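PDB 1UOY: bubble protein from Penicillium brevicompactum, which may act as a toxin and may recognise a molecule, or part of one, with a negatively charged surface. Local coordinates for residues C3-T14 and F27-V36. Sequence-based numbering, arbitrary orientation.
Sequences CGSGYNVDQRRT and FCGCDRTGVV
The guanidinium of Arg12 lies flat over one face of the Phe27 ring, a cation-pi stack suited to a flat cation, with CZ 4.0 Å from the ring centroid, while Asp10 O sits at the ring edge. Here a loop pairs with the edge of a three-stranded antiparallel sheet: Gln11 and Cys28 of strand 26-28 form a single bridge, in which Cys28 N donates to Asp10 O and Arg12 N to Cys28 O (2.8 Å). A bend at chi2 (-73°) folds Arg12 back over the phenylalanine. The guanidinium of Arg32 has Gln11 CD over one face, planes 19° apart, and Asn8 CB at its edge. Cys3 CB covers one face of the Tyr7 ring, and Cys30 O approaches its edge at CE1 (3.3 Å). The Cys30 sulfur, disulfide-bonded to Cys3, sits over the centre of the Arg13 guanidinium, whose NH2 donates in plane to Cys3 O. Asp10 matches Arg32 end-on in a salt bridge, OD1 to NH2 and OD2 to NH1; Asn8 ND2 meets OD1 from above the carboxylate plane. Glycine fits at Gly29, where a CB would clash with Thr14 OG1. Gln11 OE1 accepts from Asn8 N, while its NE2 and Arg32 N reach Gly29 O from opposite faces of the carbonyl plane.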
loop_
_atom_site.group_PDB
_atom_site.type_symbol
_atom_site.label_atom_id
_atom_site.label_comp_id
_atom_site.label_asym_id
_atom_site.label_seq_id
_atom_site.Cartn_x
_atom_site.Cartn_y
_atom_site.Cartn_z
ATOM N N CYS A 3 0.506 -6.660 -5.542
ATOM C CA CYS A 3 -0.129 -6.279 -6.784
ATOM C C CYS A 3 0.084 -7.234 -7.933
ATOM O O CYS A 3 -0.669 -7.168 -8.914
ATOM C CB CYS A 3 0.350 -4.885 -7.169
ATOM S SG CYS A 3 -0.233 -3.614 -5.999
ATOM N N GLY A 4 1.055 -8.136 -7.796
ATOM C CA GLY A 4 1.292 -9.061 -8.894
ATOM C C GLY A 4 2.521 -8.747 -9.734
ATOM O O GLY A 4 3.372 -7.915 -9.411
ATOM N N SER A 5 2.633 -9.512 -10.811
ATOM C CA SER A 5 3.757 -9.387 -11.711
ATOM C C SER A 5 3.863 -7.977 -12.289
ATOM O O SER A 5 2.876 -7.382 -12.731
ATOM C CB SER A 5 3.606 -10.407 -12.848
ATOM O OG SER A 5 4.755 -10.370 -13.686
ATOM N N GLY A 6 5.083 -7.454 -12.284
ATOM C CA GLY A 6 5.319 -6.107 -12.790
ATOM C C GLY A 6 5.291 -5.029 -11.734
ATOM O O GLY A 6 5.568 -3.863 -12.038
ATOM N N TYR A 7 4.840 -5.394 -10.532
ATOM C CA TYR A 7 4.754 -4.444 -9.442
ATOM C C TYR A 7 5.876 -4.714 -8.432
ATOM O O TYR A 7 6.504 -5.766 -8.431
ATOM C CB TYR A 7 3.358 -4.547 -8.825
ATOM C CG TYR A 7 2.256 -4.080 -9.734
ATOM C CD1 TYR A 7 1.938 -2.742 -9.844
ATOM C CD2 TYR A 7 1.524 -5.011 -10.477
ATOM C CE1 TYR A 7 0.898 -2.319 -10.671
ATOM C CE2 TYR A 7 0.492 -4.604 -11.300
ATOM C CZ TYR A 7 0.189 -3.257 -11.383
ATOM O OH TYR A 7 -0.884 -2.865 -12.166
ATOM N N ASN A 8 6.100 -3.728 -7.570
ATOM C CA ASN A 8 7.232 -3.722 -6.655
ATOM C C ASN A 8 6.918 -4.121 -5.229
ATOM O O ASN A 8 5.726 -4.166 -4.846
ATOM C CB ASN A 8 7.864 -2.315 -6.709
ATOM C CG ASN A 8 9.299 -2.276 -6.233
ATOM O OD1 ASN A 8 10.078 -3.178 -6.517
ATOM N ND2 ASN A 8 9.645 -1.252 -5.469
ATOM N N VAL A 9 7.987 -4.412 -4.478
ATOM C CA VAL A 9 7.846 -4.896 -3.114
ATOM C C VAL A 9 7.239 -3.892 -2.162
ATOM O O VAL A 9 6.885 -4.287 -1.058
ATOM C CB VAL A 9 9.203 -5.397 -2.541
ATOM C CG1 VAL A 9 9.630 -6.685 -3.300
ATOM C CG2 VAL A 9 10.253 -4.328 -2.636
ATOM N N ASP A 10 7.177 -2.611 -2.568
ATOM C CA ASP A 10 6.556 -1.609 -1.681
ATOM C C ASP A 10 5.085 -1.425 -2.026
ATOM O O ASP A 10 4.495 -0.477 -1.514
ATOM C CB ASP A 10 7.287 -0.244 -1.796
ATOM C CG ASP A 10 7.191 0.369 -3.171
ATOM O OD1 ASP A 10 7.081 -0.383 -4.173
ATOM O OD2 ASP A 10 7.309 1.605 -3.253
ATOM N N GLN A 11 4.481 -2.320 -2.813
ATOM C CA GLN A 11 3.099 -2.146 -3.241
ATOM C C GLN A 11 2.162 -3.210 -2.724
ATOM O O GLN A 11 2.572 -4.385 -2.585
ATOM C CB GLN A 11 3.040 -2.105 -4.757
ATOM C CG GLN A 11 3.842 -0.947 -5.305
ATOM C CD GLN A 11 3.688 -0.815 -6.791
ATOM O OE1 GLN A 11 4.368 -1.503 -7.577
ATOM N NE2 GLN A 11 2.756 0.059 -7.213
ATOM N N ARG A 12 0.934 -2.788 -2.408
ATOM C CA ARG A 12 -0.121 -3.680 -1.931
ATOM C C ARG A 12 -1.377 -3.248 -2.620
ATOM O O ARG A 12 -1.569 -2.054 -2.929
ATOM C CB ARG A 12 -0.292 -3.603 -0.402
ATOM C CG ARG A 12 0.955 -4.010 0.356
ATOM C CD ARG A 12 1.189 -5.520 0.290
ATOM N NE ARG A 12 2.279 -5.947 1.173
ATOM C CZ ARG A 12 3.568 -5.873 0.888
ATOM N NH1 ARG A 12 3.983 -5.369 -0.278
ATOM N NH2 ARG A 12 4.468 -6.291 1.783
ATOM N N ARG A 13 -2.264 -4.207 -2.902
ATOM C CA ARG A 13 -3.453 -3.870 -3.669
ATOM C C ARG A 13 -4.534 -3.274 -2.774
ATOM O O ARG A 13 -5.009 -3.936 -1.828
ATOM C CB ARG A 13 -3.945 -5.118 -4.436
ATOM C CG ARG A 13 -5.150 -4.774 -5.306
ATOM C CD ARG A 13 -5.453 -5.966 -6.279
ATOM N NE ARG A 13 -4.376 -6.124 -7.255
ATOM C CZ ARG A 13 -4.248 -5.416 -8.383
ATOM N NH1 ARG A 13 -5.144 -4.486 -8.710
ATOM N NH2 ARG A 13 -3.217 -5.633 -9.195
ATOM N N THR A 14 -4.924 -2.033 -3.067
ATOM C CA THR A 14 -5.945 -1.381 -2.281
ATOM C C THR A 14 -7.220 -2.259 -2.236
ATOM O O THR A 14 -7.661 -2.825 -3.254
ATOM C CB THR A 14 -6.268 -0.004 -2.864
ATOM O OG1 THR A 14 -5.030 0.698 -3.088
ATOM C CG2 THR A 14 -7.168 0.801 -1.934
ATOM N N PHE A 27 2.163 1.263 2.820
ATOM C CA PHE A 27 2.612 0.796 1.508
ATOM C C PHE A 27 1.963 1.633 0.413
ATOM O O PHE A 27 1.128 2.488 0.713
ATOM C CB PHE A 27 2.246 -0.693 1.307
ATOM C CG PHE A 27 3.105 -1.623 2.137
ATOM C CD1 PHE A 27 4.344 -2.031 1.665
ATOM C CD2 PHE A 27 2.686 -2.060 3.368
ATOM C CE1 PHE A 27 5.152 -2.899 2.438
ATOM C CE2 PHE A 27 3.478 -2.922 4.155
ATOM C CZ PHE A 27 4.700 -3.343 3.696
ATOM N N CYS A 28 2.377 1.425 -0.834
ATOM C CA CYS A 28 1.772 2.120 -1.959
ATOM C C CYS A 28 0.766 1.227 -2.631
ATOM O O CYS A 28 0.972 0.007 -2.700
ATOM C CB CYS A 28 2.824 2.456 -2.991
ATOM S SG CYS A 28 4.019 3.676 -2.415
ATOM N N GLY A 29 -0.335 1.809 -3.139
ATOM C CA GLY A 29 -1.264 1.027 -3.938
ATOM C C GLY A 29 -0.609 0.700 -5.273
ATOM O O GLY A 29 0.480 1.181 -5.619
ATOM N N CYS A 30 -1.269 -0.144 -6.041
ATOM C CA CYS A 30 -0.698 -0.575 -7.296
ATOM C C CYS A 30 -0.435 0.538 -8.298
ATOM O O CYS A 30 0.594 0.510 -8.992
ATOM C CB CYS A 30 -1.525 -1.681 -7.959
ATOM S SG CYS A 30 -2.003 -3.033 -6.831
ATOM N N ASP A 31 -1.344 1.500 -8.390
ATOM C CA ASP A 31 -1.100 2.595 -9.318
ATOM C C ASP A 31 -0.366 3.770 -8.744
ATOM O O ASP A 31 -0.155 4.762 -9.432
ATOM C CB ASP A 31 -2.395 3.038 -10.005
ATOM C CG ASP A 31 -3.377 3.706 -9.075
ATOM O OD1 ASP A 31 -3.042 4.030 -7.913
ATOM O OD2 ASP A 31 -4.532 3.959 -9.544
ATOM N N ARG A 32 0.135 3.590 -7.510
ATOM C CA ARG A 32 0.895 4.594 -6.772
ATOM C C ARG A 32 0.177 5.891 -6.530
ATOM O O ARG A 32 0.785 6.855 -6.111
ATOM C CB ARG A 32 2.268 4.841 -7.420
ATOM C CG ARG A 32 3.128 3.560 -7.377
ATOM C CD ARG A 32 4.599 3.902 -7.737
ATOM N NE ARG A 32 5.408 2.664 -7.705
ATOM C CZ ARG A 32 5.941 2.141 -6.598
ATOM N NH1 ARG A 32 5.793 2.746 -5.417
ATOM N NH2 ARG A 32 6.546 0.950 -6.660
ATOM N N THR A 33 -1.141 5.908 -6.694
ATOM C CA THR A 33 -1.890 7.139 -6.426
ATOM C C THR A 33 -2.360 7.256 -4.999
ATOM O O THR A 33 -2.970 8.256 -4.640
ATOM C CB THR A 33 -3.138 7.351 -7.341
ATOM O OG1 THR A 33 -4.103 6.323 -7.069
ATOM C CG2 THR A 33 -2.733 7.346 -8.823
ATOM N N GLY A 34 -2.009 6.261 -4.167
ATOM C CA GLY A 34 -2.390 6.335 -2.784
ATOM C C GLY A 34 -1.475 5.528 -1.883
ATOM O O GLY A 34 -0.812 4.611 -2.318
ATOM N N VAL A 35 -1.448 5.955 -0.641
ATOM C CA VAL A 35 -0.756 5.269 0.436
ATOM C C VAL A 35 -1.790 4.420 1.128
ATOM O O VAL A 35 -2.905 4.922 1.454
ATOM C CB VAL A 35 -0.219 6.253 1.433
ATOM C CG1 VAL A 35 0.468 5.494 2.597
ATOM C CG2 VAL A 35 0.804 7.164 0.729
ATOM N N VAL A 36 -1.495 3.131 1.389
ATOM C CA VAL A 36 -2.458 2.252 2.070
ATOM C C VAL A 36 -1.899 1.706 3.391
ATOM O O VAL A 36 -0.675 1.541 3.560
ATOM C CB VAL A 36 -2.870 1.061 1.151
ATOM C CG1 VAL A 36 -3.637 1.598 -0.106
ATOM C CG2 VAL A 36 -1.632 0.296 0.610
HETATM O O HOH W 1 6.179 -0.114 -9.279
HETATM O O HOH W 2 -4.202 -0.322 -5.463
#